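Local coordinates for protein SusD homolog (Bacteroides thetaiotaomicron, PDB 4MRU) that probably binds mucin O-glycans at the bacterial surface, as a SusD-family outer-membrane lipoprotein with a TPR-like helical fold, at residues Ser151-Tyr156 with Thr213-Glu218; Ile117-Thr122 with Ala207-Tyr212; Glu89-Tyr94 with Ile128-Val133. All blocks are in the same frame, centred on the assembly; numbering follows the deposited sequence. Where two conformers were deposited one is given.

Overall arrangement
The three contacts gather around helices 81-100, 104-125, 152-173 and 192-209 of the TPR-like, largely helical SusD fold. Interactions 1 and 2 are neighbours, their centres about 9 Å apart, and helix 152-173 connects them: Tyr156 packs on Arg209 and Leu210, while Gln152 reaches the carbonyl of Thr122. Interaction 3 lies farther off, its centre about 17 Å from that of interaction 2 and about 20 Å from that of interaction 1. Met118 nonetheless touches Thr90, Tyr91 and Tyr130, and Val155 packs on Ile128 and Tyr130. Interactions 2 and 3 are buried, interaction 1 lies at the surface, and all three are remote from the magnesium-binding residue Asn373.

Interaction 1: residues Ser151-Tyr156 with Thr213-Glu218; sequences SQKDVY and TDMAAE
Lys153, in the first turn of helix 152-173, reaches across to Asp214 and Met215 in the turn that leads into helix 216-229, a surface contact between helix starts in the TPR-like fold of SusD proteins. Its side chain leaves the helix with CG anti to the backbone N (chi1 -180°) and then bends at chi3, bringing the ammonium group to the two partners. It crosses both of them at about a right angle. Asp214 OD1 is the nearer carboxylate oxygen, with Lys153 NZ 3.2 Å away in a salt bridge whose hydrogen bond is weak; Asp214 OD2 is 3.5 Å from the same NZ. Met215, a selenomethionine bent at chi2 and chi3, passes across the end of the lysine and brings its CE to 3.4 Å from Lys153 NZ. Asp214 and Met215 each have a second conformer, so the details of this contact are less certain. Trp501 also packs against Lys153. Backbone and capping bonds order both ends. Ser151 is the N-cap of helix 152-173, its OG accepting from Asp154 N at 3.1 Å, and the carboxylate of Glu486 takes the backbone N-H groups of Gln152 and Lys153. Across the contact, Thr213 forms an ST turn, in which its OG1 accepts from Met215 N at 3.1 Å.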
loop_
_atom_site.group_PDB
_atom_site.type_symbol
_atom_site.label_atom_id
_atom_site.label_comp_id
_atom_site.label_asym_id
_atom_site.label_seq_id
_atom_site.Cartn_x
_atom_site.Cartn_y
_atom_site.Cartn_z
ATOM N N SER A 151 18.163 10.168 4.600
ATOM C CA SER A 151 17.846 8.955 5.332
ATOM C C SER A 151 16.331 8.776 5.446
ATOM O O SER A 151 15.579 9.746 5.455
ATOM C CB SER A 151 18.504 8.959 6.706
ATOM O OG SER A 151 17.871 9.832 7.618
ATOM N N GLN A 152 15.871 7.519 5.536
ATOM C CA GLN A 152 14.437 7.314 5.697
ATOM C C GLN A 152 13.943 8.021 6.959
ATOM O O GLN A 152 12.858 8.629 6.954
ATOM C CB GLN A 152 14.072 5.850 5.758
ATOM C CG GLN A 152 12.594 5.590 5.904
ATOM C CD GLN A 152 12.239 4.107 5.856
ATOM O OE1 GLN A 152 12.472 3.377 6.811
ATOM N NE2 GLN A 152 11.661 3.659 4.738
ATOM N N LYS A 153 14.735 7.994 8.021
ATOM C CA LYS A 153 14.323 8.694 9.252
ATOM C C LYS A 153 14.107 10.180 8.975
ATOM O O LYS A 153 13.115 10.777 9.437
ATOM C CB LYS A 153 15.348 8.506 10.373
ATOM C CG LYS A 153 14.945 9.214 11.653
ATOM C CD LYS A 153 16.018 9.298 12.697
ATOM C CE LYS A 153 15.990 8.195 13.745
ATOM N NZ LYS A 153 16.554 8.714 15.030
ATOM N N ASP A 154 15.040 10.783 8.269
ATOM C CA ASP A 154 14.938 12.215 7.945
ATOM C C ASP A 154 13.812 12.493 6.969
ATOM O O ASP A 154 13.162 13.560 7.049
ATOM C CB ASP A 154 16.256 12.761 7.397
ATOM C CG ASP A 154 17.325 12.927 8.496
ATOM O OD1 ASP A 154 17.015 12.925 9.699
ATOM O OD2 ASP A 154 18.473 13.090 8.128
ATOM N N VAL A 155 13.535 11.558 6.071
ATOM C CA VAL A 155 12.359 11.750 5.235
ATOM C C VAL A 155 11.073 11.791 6.077
ATOM O O VAL A 155 10.259 12.700 5.897
ATOM C CB VAL A 155 12.232 10.687 4.153
ATOM C CG1 VAL A 155 10.963 10.904 3.364
ATOM C CG2 VAL A 155 13.415 10.776 3.201
ATOM N N TYR A 156 10.863 10.794 6.949
ATOM C CA TYR A 156 9.651 10.744 7.779
ATOM C C TYR A 156 9.546 11.984 8.664
ATOM O O TYR A 156 8.491 12.610 8.742
ATOM C CB TYR A 156 9.632 9.466 8.612
ATOM C CG TYR A 156 8.831 8.361 7.996
ATOM C CD1 TYR A 156 9.351 7.552 6.979
ATOM C CD2 TYR A 156 7.519 8.118 8.401
ATOM C CE1 TYR A 156 8.569 6.538 6.426
ATOM C CE2 TYR A 156 6.743 7.133 7.815
ATOM C CZ TYR A 156 7.269 6.352 6.823
ATOM O OH TYR A 156 6.487 5.334 6.277
ATOM N N THR A 213 10.684 1.623 16.009
ATOM C CA THR A 213 11.915 2.415 15.951
ATOM C C THR A 213 12.146 3.189 17.233
ATOM O O THR A 213 11.337 3.142 18.121
ATOM C CB THR A 213 11.865 3.477 14.848
ATOM O OG1 THR A 213 10.867 4.459 15.163
ATOM C CG2 THR A 213 11.574 2.838 13.509
ATOM N N ASP A 214 13.262 3.913 17.305
ATOM C CA ASP A 214 13.571 4.770 18.458
ATOM C C ASP A 214 12.784 6.088 18.427
ATOM O O ASP A 214 12.968 6.962 19.270
ATOM C CB ASP A 214 15.103 5.006 18.563
ATOM C CG ASP A 214 15.671 5.935 17.476
ATOM O OD1 ASP A 214 14.956 6.346 16.538
ATOM O OD2 ASP A 214 16.879 6.259 17.562
HETATM N N MSE A 215 11.881 6.211 17.465
HETATM C CA MSE A 215 10.988 7.346 17.414
HETATM C C MSE A 215 9.608 6.951 17.835
HETATM O O MSE A 215 8.650 7.699 17.590
HETATM C CB MSE A 215 10.948 7.853 15.983
HETATM C CG MSE A 215 12.328 8.333 15.508
HETATM SE SE MSE A 215 12.995 9.976 16.381
HETATM C CE MSE A 215 14.348 9.132 17.525
ATOM N N ALA A 216 9.469 5.789 18.487
ATOM C CA ALA A 216 8.126 5.285 18.851
ATOM C C ALA A 216 7.344 6.237 19.791
ATOM O O ALA A 216 6.112 6.352 19.672
ATOM C CB ALA A 216 8.175 3.889 19.470
ATOM N N ALA A 217 8.030 6.898 20.710
ATOM C CA ALA A 217 7.337 7.798 21.626
ATOM C C ALA A 217 6.757 8.963 20.853
ATOM O O ALA A 217 5.541 9.303 21.024
ATOM C CB ALA A 217 8.255 8.299 22.755
ATOM N N GLU A 218 7.570 9.523 19.948
ATOM C CA GLU A 218 7.089 10.623 19.134
ATOM C C GLU A 218 5.956 10.131 18.230
ATOM O O GLU A 218 4.943 10.807 18.078
ATOM C CB GLU A 218 8.187 11.296 18.286
ATOM C CG GLU A 218 7.789 12.734 17.944
ATOM C CD GLU A 218 8.858 13.593 17.284
ATOM O OE1 GLU A 218 10.057 13.231 17.347
ATOM O OE2 GLU A 218 8.478 14.652 16.723
#

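Interaction 2: residues Ile117-Thr122 with Ala207-Tyr212; sequences IMQRVT and AMRLCY
Arg209 NH2 is gripped by two carboxylates, Glu429 OE1 and Asp123 OD2, and has the amide nitrogen of Gln119 beside it. Gln119 NE2 lies 3.3 Å from Arg209 NH2, at the edge of the guanidinium and in its plane. As both nitrogens are donors, they do not bond to each other; instead they share an acceptor, since Gln119 NE2 also donates to Asp123 OD2. The two side chains come from helices 104-125 and 192-209, whose nearest CA atoms here, those of Gln119 and Arg209, are 10.7 Å apart. They cross at about a right angle, with the amide and guanidinium planes 68° apart. Gln119 bends at chi2 (-101°), which turns its amide aside from the line of the chain, while Arg209 bends at chi2 and chi3. Gln119 OE1 bonds to Arg205 NH1, so both the oxygen and the nitrogen of the amide are held. Arg209 NH1 forms a salt bridge with Glu433. The contact thus joins two helices of the TPR-like fold through a buried polar network, in which the carboxylates would probably stabilise the arginine charge and offset the closeness of two donors.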
loop_
_atom_site.group_PDB
_atom_site.type_symbol
_atom_site.label_atom_id
_atom_site.label_comp_id
_atom_site.label_asym_id
_atom_site.label_seq_id
_atom_site.Cartn_x
_atom_site.Cartn_y
_atom_site.Cartn_z
ATOM N N ILE A 117 2.580 11.083 -2.085
ATOM C CA ILE A 117 3.284 10.375 -3.147
ATOM C C ILE A 117 4.549 9.719 -2.607
ATOM O O ILE A 117 4.828 8.543 -2.835
ATOM C CB ILE A 117 3.703 11.353 -4.267
ATOM C CG1 ILE A 117 2.483 11.850 -4.999
ATOM C CG2 ILE A 117 4.645 10.670 -5.254
ATOM C CD1 ILE A 117 2.701 13.126 -5.804
HETATM N N MSE A 118 5.321 10.516 -1.876
HETATM C CA MSE A 118 6.656 10.097 -1.517
HETATM C C MSE A 118 6.721 9.222 -0.272
HETATM O O MSE A 118 7.735 8.538 -0.056
HETATM C CB MSE A 118 7.511 11.331 -1.286
HETATM C CG MSE A 118 7.722 12.142 -2.565
HETATM SE SE MSE A 118 8.632 11.055 -3.959
HETATM C CE MSE A 118 8.242 12.169 -5.550
ATOM N N GLN A 119 5.686 9.226 0.562
ATOM C CA GLN A 119 5.626 8.255 1.669
ATOM C C GLN A 119 5.767 6.826 1.116
ATOM O O GLN A 119 6.481 5.970 1.675
ATOM C CB GLN A 119 4.338 8.421 2.495
ATOM C CG GLN A 119 4.069 7.345 3.563
ATOM C CD GLN A 119 3.052 6.341 3.067
ATOM O OE1 GLN A 119 1.863 6.637 3.000
ATOM N NE2 GLN A 119 3.510 5.161 2.678
ATOM N N ARG A 120 5.132 6.573 -0.012
ATOM C CA ARG A 120 5.167 5.264 -0.639
ATOM C C ARG A 120 6.586 4.978 -1.145
ATOM O O ARG A 120 7.114 3.875 -0.981
ATOM C CB ARG A 120 4.177 5.175 -1.781
ATOM C CG ARG A 120 2.714 5.059 -1.367
ATOM C CD ARG A 120 1.779 5.644 -2.387
ATOM N NE ARG A 120 2.064 5.165 -3.753
ATOM C CZ ARG A 120 1.614 4.014 -4.246
ATOM N NH1 ARG A 120 0.904 3.174 -3.487
ATOM N NH2 ARG A 120 1.933 3.672 -5.461
ATOM N N VAL A 121 7.202 5.965 -1.768
ATOM C CA VAL A 121 8.517 5.760 -2.357
ATOM C C VAL A 121 9.587 5.484 -1.303
ATOM O O VAL A 121 10.384 4.579 -1.462
ATOM C CB VAL A 121 8.923 6.969 -3.233
ATOM C CG1 VAL A 121 10.285 6.776 -3.856
ATOM C CG2 VAL A 121 7.864 7.178 -4.329
ATOM N N THR A 122 9.620 6.251 -0.209
ATOM C CA THR A 122 10.602 5.940 0.812
ATOM C C THR A 122 10.301 4.563 1.453
ATOM O O THR A 122 11.238 3.851 1.804
ATOM C CB THR A 122 10.761 7.007 1.919
ATOM O OG1 THR A 122 11.827 6.600 2.802
ATOM C CG2 THR A 122 9.525 7.203 2.722
ATOM N N ALA A 207 2.682 7.324 11.591
ATOM C CA ALA A 207 3.051 7.081 12.992
ATOM C C ALA A 207 3.115 5.591 13.300
ATOM O O ALA A 207 4.069 5.117 13.923
ATOM C CB ALA A 207 2.090 7.799 13.934
HETATM N N MSE A 208 2.102 4.818 12.897
HETATM C CA MSE A 208 2.068 3.392 13.246
HETATM C C MSE A 208 3.238 2.660 12.603
HETATM O O MSE A 208 3.819 1.761 13.200
HETATM C CB MSE A 208 0.726 2.769 12.807
HETATM C CG MSE A 208 0.463 1.440 13.500
HETATM SE SE MSE A 208 0.183 1.674 15.456
HETATM C CE MSE A 208 -1.276 2.964 15.375
ATOM N N ARG A 209 3.661 3.139 11.446
ATOM C CA ARG A 209 4.765 2.570 10.685
ATOM C C ARG A 209 6.035 2.569 11.500
ATOM O O ARG A 209 6.836 1.659 11.338
ATOM C CB ARG A 209 5.001 3.328 9.364
ATOM C CG ARG A 209 5.914 2.570 8.412
ATOM C CD ARG A 209 5.179 1.546 7.523
ATOM N NE ARG A 209 4.548 2.249 6.412
ATOM C CZ ARG A 209 3.293 2.166 6.004
ATOM N NH1 ARG A 209 2.410 1.335 6.556
ATOM N NH2 ARG A 209 2.939 2.924 4.969
ATOM N N LEU A 210 6.195 3.558 12.392
ATOM C CA LEU A 210 7.434 3.720 13.136
ATOM C C LEU A 210 7.404 3.148 14.563
ATOM O O LEU A 210 8.308 3.439 15.384
ATOM C CB LEU A 210 7.806 5.207 13.218
ATOM C CG LEU A 210 7.754 6.011 11.913
ATOM C CD1 LEU A 210 8.308 7.406 12.154
ATOM C CD2 LEU A 210 8.492 5.305 10.801
ATOM N N CYS A 211 6.449 2.270 14.838
ATOM C CA CYS A 211 6.254 1.813 16.225
ATOM C C CYS A 211 7.392 0.878 16.708
ATOM O O CYS A 211 7.541 0.659 17.910
ATOM C CB CYS A 211 4.870 1.196 16.383
ATOM S SG CYS A 211 4.799 -0.447 15.635
ATOM N N TYR A 212 8.227 0.373 15.811
ATOM C CA TYR A 212 9.356 -0.459 16.215
ATOM C C TYR A 212 10.696 0.294 16.198
ATOM O O TYR A 212 11.747 -0.338 16.386
ATOM C CB TYR A 212 9.436 -1.731 15.330
ATOM C CG TYR A 212 8.240 -2.634 15.501
ATOM C CD1 TYR A 212 8.048 -3.337 16.682
ATOM C CD2 TYR A 212 7.315 -2.846 14.455
ATOM C CE1 TYR A 212 6.956 -4.181 16.842
ATOM C CE2 TYR A 212 6.234 -3.679 14.620
ATOM C CZ TYR A 212 6.078 -4.367 15.818
ATOM O OH TYR A 212 4.993 -5.193 15.980
#

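Interaction 3: residues Glu89-Tyr94 with Ile128-Val133; sequences ETYPKY and IPYSKV
Tyr91, on helix 81-100 just before the kink at Pro92, faces Val133, the last residue of a type I turn that starts at Tyr130, and their CA atoms are 8.1 Å apart. Both CA-CB bonds point toward the other segment. Val133 places one methyl over the face of the tyrosine: CG1 sits 3.6 Å from the centroid of the Tyr91 ring and only 9° off its normal, a clear CH-pi contact. That methyl is anti to the backbone N (chi1 176°), and the other branch, CG2, comes to 4.0 Å from Tyr91 CZ. The loop that carries Val133 connects helices 104-125 and 152-173 of the TPR-like SusD fold, so the aromatic ring packs this connection against helix 81-100, the helix before 104-125. The phenol end is held by polar partners. A water in the plane of the ring lies 2.6 Å from Tyr91 OH and donates to Pro129 O at 2.7 Å, and Arg114 NE bonds to the same hydroxyl. Replacing Tyr91 by an alanine would probably leave the Val133 methyl without its ring face and the bridging water and Arg114 without a shared hydroxyl. The Tyr130 hydroxyl bonds to Glu162, and its ring makes a cation-pi contact with Arg114. Tyr130 crosses Tyr91 at about a right angle, with its CD1 3.8 Å from Tyr91 OH.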
loop_
_atom_site.group_PDB
_atom_site.type_symbol
_atom_site.label_atom_id
_atom_site.label_comp_id
_atom_site.label_asym_id
_atom_site.label_seq_id
_atom_site.Cartn_x
_atom_site.Cartn_y
_atom_site.Cartn_z
ATOM N N GLU A 89 8.450 12.889 -12.378
ATOM C CA GLU A 89 7.133 13.446 -12.733
ATOM C C GLU A 89 6.546 14.316 -11.632
ATOM O O GLU A 89 5.752 15.212 -11.914
ATOM C CB GLU A 89 6.183 12.342 -13.079
ATOM C CG GLU A 89 6.549 11.670 -14.392
ATOM C CD GLU A 89 5.628 10.524 -14.779
ATOM O OE1 GLU A 89 4.455 10.537 -14.367
ATOM O OE2 GLU A 89 6.088 9.614 -15.520
ATOM N N THR A 90 6.906 14.034 -10.384
ATOM C CA THR A 90 6.350 14.774 -9.262
ATOM C C THR A 90 6.896 16.200 -9.229
ATOM O O THR A 90 6.125 17.168 -9.109
ATOM C CB THR A 90 6.600 14.076 -7.905
ATOM O OG1 THR A 90 5.885 12.833 -7.872
ATOM C CG2 THR A 90 6.109 14.926 -6.777
ATOM N N TYR A 91 8.212 16.350 -9.332
ATOM C CA TYR A 91 8.806 17.613 -8.938
ATOM C C TYR A 91 8.535 18.760 -9.904
ATOM O O TYR A 91 8.368 19.886 -9.448
ATOM C CB TYR A 91 10.311 17.456 -8.682
ATOM C CG TYR A 91 10.494 16.952 -7.271
ATOM C CD1 TYR A 91 10.409 17.824 -6.191
ATOM C CD2 TYR A 91 10.632 15.602 -7.016
ATOM C CE1 TYR A 91 10.496 17.359 -4.907
ATOM C CE2 TYR A 91 10.718 15.116 -5.723
ATOM C CZ TYR A 91 10.655 15.998 -4.666
ATOM O OH TYR A 91 10.746 15.521 -3.372
ATOM N N PRO A 92 8.460 18.505 -11.211
ATOM C CA PRO A 92 8.025 19.639 -12.058
ATOM C C PRO A 92 6.587 20.139 -11.733
ATOM O O PRO A 92 6.297 21.340 -11.824
ATOM C CB PRO A 92 8.122 19.068 -13.491
ATOM C CG PRO A 92 9.040 17.871 -13.372
ATOM C CD PRO A 92 8.742 17.301 -12.009
ATOM N N LYS A 93 5.706 19.245 -11.309
ATOM C CA LYS A 93 4.335 19.679 -10.974
ATOM C C LYS A 93 4.330 20.416 -9.638
ATOM O O LYS A 93 3.715 21.488 -9.512
ATOM C CB LYS A 93 3.389 18.498 -10.951
ATOM C CG LYS A 93 3.239 17.771 -12.283
ATOM C CD LYS A 93 2.401 16.512 -12.055
ATOM C CE LYS A 93 2.178 15.710 -13.339
ATOM N NZ LYS A 93 3.467 15.410 -13.995
ATOM N N TYR A 94 5.042 19.859 -8.662
ATOM C CA TYR A 94 5.178 20.472 -7.337
ATOM C C TYR A 94 5.757 21.872 -7.450
ATOM O O TYR A 94 5.200 22.831 -6.900
ATOM C CB TYR A 94 6.059 19.616 -6.407
ATOM C CG TYR A 94 6.159 20.187 -4.988
ATOM C CD1 TYR A 94 5.059 20.156 -4.151
ATOM C CD2 TYR A 94 7.327 20.761 -4.511
ATOM C CE1 TYR A 94 5.113 20.678 -2.868
ATOM C CE2 TYR A 94 7.395 21.290 -3.206
ATOM C CZ TYR A 94 6.261 21.260 -2.407
ATOM O OH TYR A 94 6.216 21.773 -1.136
ATOM N N ILE A 128 15.853 8.105 0.106
ATOM C CA ILE A 128 15.451 8.678 -1.154
ATOM C C ILE A 128 15.797 10.163 -1.167
ATOM O O ILE A 128 15.852 10.810 -0.115
ATOM C CB ILE A 128 13.921 8.586 -1.433
ATOM C CG1 ILE A 128 13.089 9.230 -0.328
ATOM C CG2 ILE A 128 13.450 7.144 -1.585
ATOM C CD1 ILE A 128 11.696 9.584 -0.806
ATOM N N PRO A 129 15.985 10.711 -2.364
ATOM C CA PRO A 129 16.011 12.160 -2.547
ATOM C C PRO A 129 14.666 12.735 -2.138
ATOM O O PRO A 129 13.657 12.166 -2.457
ATOM C CB PRO A 129 16.221 12.331 -4.045
ATOM C CG PRO A 129 16.666 11.001 -4.548
ATOM C CD PRO A 129 16.090 9.983 -3.637
ATOM N N TYR A 130 14.684 13.767 -1.316
ATOM C CA TYR A 130 13.491 14.363 -0.811
ATOM C C TYR A 130 13.766 15.848 -0.477
ATOM O O TYR A 130 13.451 16.701 -1.275
ATOM C CB TYR A 130 12.950 13.618 0.425
ATOM C CG TYR A 130 11.532 14.111 0.777
ATOM C CD1 TYR A 130 10.452 13.814 -0.037
ATOM C CD2 TYR A 130 11.288 14.831 1.930
ATOM C CE1 TYR A 130 9.156 14.257 0.266
ATOM C CE2 TYR A 130 10.011 15.240 2.257
ATOM C CZ TYR A 130 8.959 14.984 1.414
ATOM O OH TYR A 130 7.704 15.421 1.704
ATOM N N SER A 131 14.406 16.150 0.652
ATOM C CA SER A 131 14.608 17.555 1.071
ATOM C C SER A 131 15.556 18.364 0.156
ATOM O O SER A 131 15.460 19.582 0.090
ATOM C CB SER A 131 15.097 17.644 2.544
ATOM O OG SER A 131 16.419 17.117 2.674
ATOM N N LYS A 132 16.482 17.705 -0.524
ATOM C CA LYS A 132 17.499 18.421 -1.320
ATOM C C LYS A 132 17.232 18.346 -2.814
ATOM O O LYS A 132 18.122 18.593 -3.618
ATOM C CB LYS A 132 18.886 17.857 -1.014
ATOM C CG LYS A 132 19.296 18.078 0.443
ATOM C CD LYS A 132 20.439 17.171 0.820
ATOM C CE LYS A 132 20.937 17.470 2.220
ATOM N NZ LYS A 132 22.082 16.583 2.524
ATOM N N VAL A 133 16.023 17.973 -3.203
ATOM C CA VAL A 133 15.684 17.994 -4.613
ATOM C C VAL A 133 15.514 19.460 -5.033
ATOM O O VAL A 133 14.807 20.207 -4.366
ATOM C CB VAL A 133 14.428 17.171 -4.895
ATOM C CG1 VAL A 133 14.047 17.286 -6.360
ATOM C CG2 VAL A 133 14.676 15.706 -4.510
HETATM O O HOH W 1 11.228 12.941 -3.230
#